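Local coordinates for DisA protein (Sorangium cellulosum, PDB 6CCA) that probably transfers methyl groups from S-adenosylmethionine to a polyketide intermediate, building a gem-dimethyl group on the disorazol assembly line, at residues H200-V205 against V333-T338; R385-L390 against N403-E408. One frame throughout, in Å; residues are numbered along the deposited sequence.

Contact 1 (H200-V205 against V333-T338); sequences HFNELV and VLNEMT
Asn335 projects from its strand into the side of helix 200-205 and meets three of its residues. CG2 of Val205 rests against CB of Asn335 (4.0 Å), the two side chains crossing at about a right angle. CB of Phe201 lies almost equally far from both ends of the Asn335 amide, 3.8 Å from ND2 and 3.9 Å from OD1. With CG anti to the backbone N (chi1 -179°), the Asn335 amide extends to the helix, ND2 on the side of Asn202. The two amide planes stand 75° apart, and Asn202 OD1 stops 4.0 Å from Asn335 ND2, so the link is made through water. One water accepts from Asn335 ND2 at 2.9 Å and donates to Asn202 OD1 at 2.8 Å; a second bridges the same two atoms, although its donation is less certain because other acceptors compete for its protons. Farther along, CG1 of Val205 approaches CG1 of Val333 at 4.4 Å, with Leu304 of the neighbouring strand beside both valines. The second shell fixes the amides: Gln402 NE2 donates to Asn335 OD1, and Asn202 ND2 donates to the carbonyl of Tyr192. Beyond them, the Phe201 ring leads away from the strand to Gln402 and Val404, with CD2 of His200 over one face. The helix runs nearly antiparallel to the strand, at 167°, and packs on the sheet of what is recognisably a Rossmann-like, class I methyltransferase fold. Because the waters accept from one asparagine and donate to the other, they couple two amides that are too far apart to bond directly, so a water-mediated link to a buried asparagine lies beside valine packing, its hydrogen-bonding needs met partly by solvent molecules and partly by flanking residues.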
loop_
_atom_site.group_PDB
_atom_site.type_symbol
_atom_site.label_atom_id
_atom_site.label_comp_id
_atom_site.label_asym_id
_atom_site.label_seq_id
_atom_site.Cartn_x
_atom_site.Cartn_y
_atom_site.Cartn_z
ATOM N N HIS A 200 8.660 7.898 -7.514
ATOM C CA HIS A 200 9.389 6.900 -8.300
ATOM C C HIS A 200 8.445 5.748 -8.697
ATOM O O HIS A 200 8.338 5.337 -9.875
ATOM C CB HIS A 200 10.551 6.355 -7.495
ATOM C CG HIS A 200 11.183 5.180 -8.123
ATOM N ND1 HIS A 200 12.268 5.283 -8.965
ATOM C CD2 HIS A 200 10.878 3.866 -8.060
ATOM C CE1 HIS A 200 12.624 4.067 -9.368
ATOM N NE2 HIS A 200 11.800 3.194 -8.825
ATOM N N PHE A 201 7.761 5.214 -7.721
ATOM C CA PHE A 201 6.789 4.155 -7.984
ATOM C C PHE A 201 5.546 4.589 -8.776
ATOM O O PHE A 201 5.070 3.809 -9.591
ATOM C CB PHE A 201 6.483 3.316 -6.744
ATOM C CG PHE A 201 7.706 2.598 -6.249
ATOM C CD1 PHE A 201 8.154 1.453 -6.852
ATOM C CD2 PHE A 201 8.447 3.138 -5.178
ATOM C CE1 PHE A 201 9.289 0.819 -6.355
ATOM C CE2 PHE A 201 9.608 2.543 -4.749
ATOM C CZ PHE A 201 10.029 1.391 -5.385
ATOM N N ASN A 202 5.054 5.803 -8.542
ATOM C CA ASN A 202 3.932 6.364 -9.333
ATOM C C ASN A 202 4.305 6.413 -10.811
ATOM O O ASN A 202 3.523 6.049 -11.725
ATOM C CB ASN A 202 3.567 7.773 -8.830
ATOM C CG ASN A 202 2.894 7.785 -7.467
ATOM O OD1 ASN A 202 2.344 6.790 -7.016
ATOM N ND2 ASN A 202 2.848 8.966 -6.855
ATOM N N GLU A 203 5.550 6.774 -11.064
ATOM C CA GLU A 203 6.036 6.901 -12.421
ATOM C C GLU A 203 6.215 5.561 -13.078
ATOM O O GLU A 203 5.892 5.457 -14.261
ATOM C CB GLU A 203 7.306 7.762 -12.513
ATOM C CG GLU A 203 7.033 9.228 -12.157
ATOM C CD GLU A 203 6.113 9.981 -13.140
ATOM O OE1 GLU A 203 5.966 9.609 -14.325
ATOM O OE2 GLU A 203 5.469 10.947 -12.684
ATOM N N LEU A 204 6.618 4.540 -12.299
ATOM C CA LEU A 204 6.683 3.182 -12.819
ATOM C C LEU A 204 5.335 2.613 -13.179
ATOM O O LEU A 204 5.205 1.918 -14.169
ATOM C CB LEU A 204 7.400 2.188 -11.856
ATOM C CG LEU A 204 8.900 2.240 -11.784
ATOM C CD1 LEU A 204 9.344 1.241 -10.732
ATOM C CD2 LEU A 204 9.458 1.887 -13.183
ATOM N N VAL A 205 4.284 2.956 -12.443
ATOM C CA VAL A 205 2.958 2.508 -12.870
ATOM C C VAL A 205 2.550 3.155 -14.233
ATOM O O VAL A 205 2.079 2.496 -15.124
ATOM C CB VAL A 205 1.888 2.839 -11.827
ATOM C CG1 VAL A 205 0.452 2.705 -12.377
ATOM C CG2 VAL A 205 2.092 2.078 -10.526
ATOM N N VAL A 333 -1.307 -4.702 -12.660
ATOM C CA VAL A 333 -0.201 -3.821 -12.282
ATOM C C VAL A 333 -0.452 -3.440 -10.823
ATOM O O VAL A 333 -1.515 -2.832 -10.463
ATOM C CB VAL A 333 -0.183 -2.572 -13.156
ATOM C CG1 VAL A 333 0.936 -1.652 -12.672
ATOM C CG2 VAL A 333 -0.028 -2.982 -14.618
ATOM N N LEU A 334 0.466 -3.858 -9.958
ATOM C CA LEU A 334 0.394 -3.531 -8.532
ATOM C C LEU A 334 1.485 -2.548 -8.130
ATOM O O LEU A 334 2.655 -2.703 -8.572
ATOM C CB LEU A 334 0.554 -4.807 -7.690
ATOM C CG LEU A 334 -0.399 -5.945 -7.869
ATOM C CD1 LEU A 334 0.028 -7.204 -7.113
ATOM C CD2 LEU A 334 -1.789 -5.513 -7.415
ATOM N N ASN A 335 1.110 -1.575 -7.290
ATOM C CA ASN A 335 2.056 -0.803 -6.520
ATOM C C ASN A 335 1.771 -1.116 -5.069
ATOM O O ASN A 335 0.621 -0.868 -4.586
ATOM C CB ASN A 335 1.836 0.662 -6.808
ATOM C CG ASN A 335 2.813 1.569 -6.061
ATOM O OD1 ASN A 335 3.658 1.101 -5.281
ATOM N ND2 ASN A 335 2.761 2.869 -6.381
ATOM N N GLU A 336 2.715 -1.748 -4.408
ATOM C CA GLU A 336 2.516 -2.291 -3.086
ATOM C C GLU A 336 3.703 -2.036 -2.141
ATOM O O GLU A 336 4.857 -2.003 -2.537
ATOM C CB GLU A 336 2.296 -3.840 -3.126
ATOM C CG GLU A 336 0.863 -4.261 -3.473
ATOM C CD GLU A 336 -0.097 -4.024 -2.297
ATOM O OE1 GLU A 336 0.278 -4.144 -1.122
ATOM O OE2 GLU A 336 -1.258 -3.707 -2.540
ATOM N N MET A 337 3.395 -1.923 -0.855
ATOM C CA MET A 337 4.430 -1.840 0.158
ATOM C C MET A 337 4.799 -3.306 0.464
ATOM O O MET A 337 3.894 -4.134 0.669
ATOM C CB MET A 337 3.930 -1.078 1.419
ATOM C CG MET A 337 3.404 0.310 1.056
ATOM S SD MET A 337 4.750 1.416 0.485
ATOM C CE MET A 337 3.694 2.806 0.024
ATOM N N THR A 338 6.100 -3.600 0.416
ATOM C CA THR A 338 6.621 -4.956 0.461
ATOM C C THR A 338 7.497 -5.317 1.682
ATOM O O THR A 338 8.203 -6.340 1.651
ATOM C CB THR A 338 7.384 -5.223 -0.845
ATOM O OG1 THR A 338 8.297 -4.156 -1.133
ATOM C CG2 THR A 338 6.404 -5.290 -2.014
HETATM O O HOH W 1 3.911 5.226 -4.919
HETATM O O HOH W 2 0.705 4.546 -7.423
#

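Contact 2 (R385-L390 against N403-E408); sequences RRVAPL and NVILAE
Pro389 and Ile405 face each other at a non-hydrogen-bonded antiparallel pair, where CB of the proline lies 4.0 Å from CG1 of the isoleucine. Val387 extends this surface with both branches: with CG1 anti to the backbone N (chi1 -176°), that methyl reaches Ile405 CG2, while CG2 reaches Ala407 CB at 4.1 Å. Helix 372-381 covers this face through Trp375 and Leu379. Across the sheet, Leu390 lies alongside Val404, CD1 to CG1 at 4.0 Å, and Leu406 joins them beneath helices 196-216 and 34-41. Strand 402-409 lies between strands 330-337 and 387-389 and runs antiparallel to both, as the seventh strand of class I methyltransferases inserts between the fifth and sixth. Ala388 and Leu406 exchange backbone hydrogen bonds, as do Arg385 and Glu408, but the register slips by one residue between these pairs, making a beta bulge around Arg386. At one end Asn403 ND2 donates to Leu390 O (2.8 Å), in the carbonyl plane and on a lone pair; Ser372 OG also bonds this nitrogen. At the other end two arginines converge on Glu408 OE1. Arg386 NH1 takes its syn lone pair at 2.8 Å, whereas Arg385 NH2 comes from above the carboxylate plane at 3.3 Å, and Arg385 NE adds a weak bond. The Arg385 guanidinium stands nearly perpendicular to the carboxylate (89°) yet keeps OE1 in its own plane, and the other oxygen, OE2, accepts from the backbone N of Leu34.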
loop_
_atom_site.group_PDB
_atom_site.type_symbol
_atom_site.label_atom_id
_atom_site.label_comp_id
_atom_site.label_asym_id
_atom_site.label_seq_id
_atom_site.Cartn_x
_atom_site.Cartn_y
_atom_site.Cartn_z
ATOM N N ARG A 385 1.417 -15.422 -15.334
ATOM C CA ARG A 385 2.746 -15.700 -15.885
ATOM C C ARG A 385 3.586 -14.450 -16.074
ATOM O O ARG A 385 3.094 -13.374 -15.986
ATOM C CB ARG A 385 2.628 -16.355 -17.261
ATOM C CG ARG A 385 1.390 -17.154 -17.439
ATOM C CD ARG A 385 1.293 -17.815 -18.763
ATOM N NE ARG A 385 0.812 -16.848 -19.729
ATOM C CZ ARG A 385 -0.097 -17.099 -20.635
ATOM N NH1 ARG A 385 -0.676 -18.270 -20.676
ATOM N NH2 ARG A 385 -0.404 -16.162 -21.496
ATOM N N ARG A 386 4.861 -14.629 -16.372
ATOM C CA ARG A 386 5.772 -13.537 -16.598
ATOM C C ARG A 386 5.776 -12.591 -15.407
ATOM O O ARG A 386 6.066 -11.460 -15.551
ATOM C CB ARG A 386 5.373 -12.759 -17.845
ATOM C CG ARG A 386 6.135 -13.044 -19.100
ATOM C CD ARG A 386 5.141 -13.674 -20.063
ATOM N NE ARG A 386 5.496 -15.006 -20.264
ATOM C CZ ARG A 386 4.844 -15.921 -20.945
ATOM N NH1 ARG A 386 3.674 -15.725 -21.517
ATOM N NH2 ARG A 386 5.404 -17.071 -21.016
ATOM N N VAL A 387 5.434 -13.120 -14.257
ATOM C CA VAL A 387 5.318 -12.284 -13.089
ATOM C C VAL A 387 6.624 -11.560 -12.820
ATOM O O VAL A 387 7.649 -12.162 -12.733
ATOM C CB VAL A 387 4.815 -13.030 -11.869
ATOM C CG1 VAL A 387 4.632 -12.061 -10.738
ATOM C CG2 VAL A 387 3.511 -13.713 -12.155
ATOM N N ALA A 388 6.548 -10.245 -12.765
ATOM C CA ALA A 388 7.721 -9.382 -12.682
ATOM C C ALA A 388 7.647 -8.306 -11.615
ATOM O O ALA A 388 7.181 -7.185 -11.874
ATOM C CB ALA A 388 8.038 -8.780 -14.035
ATOM N N PRO A 389 8.120 -8.621 -10.399
ATOM C CA PRO A 389 8.413 -7.580 -9.468
ATOM C C PRO A 389 9.614 -6.868 -10.039
ATOM O O PRO A 389 10.621 -7.540 -10.440
ATOM C CB PRO A 389 8.746 -8.313 -8.184
ATOM C CG PRO A 389 8.341 -9.715 -8.384
ATOM C CD PRO A 389 8.405 -9.952 -9.869
ATOM N N LEU A 390 9.535 -5.571 -10.173
ATOM C CA LEU A 390 10.621 -4.842 -10.844
ATOM C C LEU A 390 11.888 -4.878 -9.949
ATOM O O LEU A 390 11.791 -5.111 -8.746
ATOM C CB LEU A 390 10.191 -3.464 -11.230
ATOM C CG LEU A 390 9.103 -3.438 -12.298
ATOM C CD1 LEU A 390 8.685 -2.026 -12.551
ATOM C CD2 LEU A 390 9.614 -4.125 -13.577
ATOM N N ASN A 403 7.452 -1.884 -4.066
ATOM C CA ASN A 403 7.708 -2.303 -5.453
ATOM C C ASN A 403 6.501 -2.172 -6.364
ATOM O O ASN A 403 5.335 -2.109 -5.858
ATOM C CB ASN A 403 8.298 -3.720 -5.480
ATOM C CG ASN A 403 9.209 -3.936 -6.705
ATOM O OD1 ASN A 403 9.454 -3.010 -7.494
ATOM N ND2 ASN A 403 9.697 -5.166 -6.859
ATOM N N VAL A 404 6.761 -2.064 -7.660
ATOM C CA VAL A 404 5.731 -2.299 -8.674
ATOM C C VAL A 404 5.906 -3.738 -9.219
ATOM O O VAL A 404 7.041 -4.204 -9.509
ATOM C CB VAL A 404 5.772 -1.253 -9.739
ATOM C CG1 VAL A 404 5.006 -1.675 -10.985
ATOM C CG2 VAL A 404 5.233 0.065 -9.201
ATOM N N ILE A 405 4.803 -4.440 -9.311
ATOM C CA ILE A 405 4.738 -5.856 -9.706
ATOM C C ILE A 405 3.793 -5.990 -10.873
ATOM O O ILE A 405 2.677 -5.517 -10.802
ATOM C CB ILE A 405 4.338 -6.792 -8.561
ATOM C CG1 ILE A 405 5.259 -6.565 -7.328
ATOM C CG2 ILE A 405 4.404 -8.253 -9.026
ATOM C CD1 ILE A 405 4.526 -6.126 -6.135
ATOM N N LEU A 406 4.274 -6.557 -11.970
ATOM C CA LEU A 406 3.494 -6.792 -13.200
ATOM C C LEU A 406 3.233 -8.284 -13.362
ATOM O O LEU A 406 4.094 -9.103 -13.040
ATOM C CB LEU A 406 4.224 -6.279 -14.435
ATOM C CG LEU A 406 4.809 -4.852 -14.317
ATOM C CD1 LEU A 406 5.650 -4.511 -15.520
ATOM C CD2 LEU A 406 3.737 -3.854 -14.176
ATOM N N ALA A 407 2.043 -8.641 -13.808
ATOM C CA ALA A 407 1.702 -10.048 -13.980
ATOM C C ALA A 407 0.704 -10.196 -15.152
ATOM O O ALA A 407 -0.145 -9.319 -15.353
ATOM C CB ALA A 407 1.060 -10.534 -12.737
ATOM N N GLU A 408 0.866 -11.270 -15.921
ATOM C CA GLU A 408 0.057 -11.529 -17.130
ATOM C C GLU A 408 -0.913 -12.648 -16.830
ATOM O O GLU A 408 -0.562 -13.756 -16.354
ATOM C CB GLU A 408 1.004 -11.899 -18.269
ATOM C CG GLU A 408 0.360 -12.318 -19.580
ATOM C CD GLU A 408 1.443 -12.640 -20.596
ATOM O OE1 GLU A 408 1.740 -13.820 -20.676
ATOM O OE2 GLU A 408 1.954 -11.708 -21.298
#

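Overall arrangement
Both contacts are largely buried, but contact 1 lies nearer the middle of the chain, about 9 Å from its centre against 16 Å for contact 2. They share one sheet: strands 330-337 and 402-409 are neighbours, probably bonded through Leu334 O to Ile405 N, and the Phe201 ring packs on Asn403. Contact 1 joins a covering helix to the sheet, so side chains and bridging waters do the work over a small buried surface. Contact 2 joins strands within the sheet, where backbone hydrogen bonds dominate, three times as much surface is buried, and charge gathers at the partly exposed arginine end.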